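Local coordinates for protein VIN1 (Oscarella pearsei, PDB 6BFI) that binds actin filaments as a sponge homolog of vinculin and may play a role in cell-cell adhesion, at residues S496-F499 with M500-S503. Residues are numbered along the deposited sequence; the frame is centred on the assembly and turned at random.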
loop_
_atom_site.group_PDB
_atom_site.type_symbol
_atom_site.label_atom_id
_atom_site.label_comp_id
_atom_site.label_asym_id
_atom_site.label_seq_id
_atom_site.Cartn_x
_atom_site.Cartn_y
_atom_site.Cartn_z
ATOM N N SER A 496 -7.970 6.321 -17.366
ATOM C CA SER A 496 -9.273 6.965 -17.487
ATOM C C SER A 496 -9.617 7.277 -18.938
ATOM O O SER A 496 -10.785 7.191 -19.331
ATOM C CB SER A 496 -9.307 8.231 -16.641
ATOM O OG SER A 496 -9.185 7.910 -15.265
ATOM N N LEU A 497 -8.619 7.651 -19.746
ATOM C CA LEU A 497 -8.879 7.936 -21.154
ATOM C C LEU A 497 -9.440 6.715 -21.869
ATOM O O LEU A 497 -10.356 6.832 -22.693
ATOM C CB LEU A 497 -7.598 8.419 -21.835
ATOM C CG LEU A 497 -7.649 8.628 -23.352
ATOM C CD1 LEU A 497 -8.798 9.549 -23.744
ATOM C CD2 LEU A 497 -6.327 9.184 -23.853
ATOM N N GLU A 498 -8.908 5.530 -21.560
ATOM C CA GLU A 498 -9.452 4.310 -22.145
ATOM C C GLU A 498 -10.884 4.069 -21.683
ATOM O O GLU A 498 -11.729 3.626 -22.471
ATOM C CB GLU A 498 -8.565 3.113 -21.799
ATOM C CG GLU A 498 -7.219 3.107 -22.504
ATOM C CD GLU A 498 -7.338 2.992 -24.015
ATOM O OE1 GLU A 498 -8.420 2.620 -24.514
ATOM O OE2 GLU A 498 -6.341 3.276 -24.710
ATOM N N PHE A 499 -11.178 4.357 -20.409
ATOM C CA PHE A 499 -12.552 4.238 -19.930
ATOM C C PHE A 499 -13.478 5.175 -20.695
ATOM O O PHE A 499 -14.603 4.800 -21.041
ATOM C CB PHE A 499 -12.621 4.524 -18.426
ATOM C CG PHE A 499 -13.975 4.255 -17.813
ATOM C CD1 PHE A 499 -14.970 5.222 -17.835
ATOM C CD2 PHE A 499 -14.247 3.037 -17.209
ATOM C CE1 PHE A 499 -16.212 4.976 -17.278
ATOM C CE2 PHE A 499 -15.490 2.783 -16.644
ATOM C CZ PHE A 499 -16.472 3.755 -16.678
ATOM N N MET A 500 -13.015 6.395 -20.977
ATOM C CA MET A 500 -13.847 7.349 -21.701
ATOM C C MET A 500 -14.040 6.938 -23.154
ATOM O O MET A 500 -15.112 7.173 -23.723
ATOM C CB MET A 500 -13.242 8.750 -21.618
ATOM C CG MET A 500 -13.152 9.302 -20.203
ATOM S SD MET A 500 -14.714 9.170 -19.305
ATOM C CE MET A 500 -14.244 9.815 -17.699
ATOM N N LYS A 501 -13.026 6.325 -23.772
ATOM C CA LYS A 501 -13.184 5.845 -25.142
ATOM C C LYS A 501 -14.156 4.673 -25.201
ATOM O O LYS A 501 -15.118 4.688 -25.979
ATOM C CB LYS A 501 -11.827 5.443 -25.724
ATOM C CG LYS A 501 -10.941 6.612 -26.140
ATOM C CD LYS A 501 -9.607 6.120 -26.692
ATOM C CE LYS A 501 -8.774 7.270 -27.242
ATOM N NZ LYS A 501 -7.422 6.818 -27.675
ATOM N N VAL A 502 -13.918 3.643 -24.382
ATOM C CA VAL A 502 -14.789 2.471 -24.380
ATOM C C VAL A 502 -16.222 2.871 -24.050
ATOM O O VAL A 502 -17.173 2.442 -24.720
ATOM C CB VAL A 502 -14.247 1.413 -23.400
ATOM C CG1 VAL A 502 -15.195 0.232 -23.311
ATOM C CG2 VAL A 502 -12.863 0.952 -23.835
ATOM N N SER A 503 -16.397 3.712 -23.028
ATOM C CA SER A 503 -17.731 4.187 -22.671
ATOM C C SER A 503 -18.347 5.030 -23.781
ATOM O O SER A 503 -19.565 4.984 -23.984
ATOM C CB SER A 503 -17.673 4.990 -21.372
ATOM O OG SER A 503 -17.221 4.190 -20.295
#
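From Ser496 to Ser503 the chain runs as two unbroken turns of alpha helix, in which Met500, Lys501, Val502 and Ser503 each donate their backbone N-H to the carbonyl oxygen four residues earlier. The last of these carbonyls does double duty: Phe499 O accepts both from Ser503 N at 2.9 Å and from Ser503 OG at 2.8 Å, the two donors arriving from opposite faces of the carbonyl plane. With OG beside its own backbone N (chi1 -62°), the serine hydroxyl folds back onto the preceding turn, which gives this buried hydroxyl a main-chain acceptor one turn back. Ser503 OG also sits over one face of the Phe499 ring, toward the rim, 3.3 Å from Phe499 CE1. The ring's other neighbour here is Met500, whose SD stands 4.2 Å from Phe499 CD1. Beyond this helix, Phe499 touches Val372 of helix 344-375 and Val544 of helix 524-550, and Met500 also packs on Val544; an alanine in place of Phe499 would probably open a gap where the ring meets Val372 and Val544 and leave the Ser503 hydroxyl without its aromatic neighbour. On the side facing helix 589-615, the extended chain of Lys501 runs obliquely past Leu497, bringing CE to 4.2 Å from Leu497 CD1. Lys501 NZ also lies 4.7 Å from Glu498 OE2, too far for contact, though the opposite charges may still attract weakly; that oxygen is hydrogen-bonded to Gln362 NE2 of helix 344-375. This is the i to i+4 hydrogen bonding of an alpha helix, with a serine hydroxyl bonded back to the carbonyl oxygen four residues earlier, here in the first turns of helix 496-519, packed among neighbouring helices in the all-helical bundle architecture of the vinculin family.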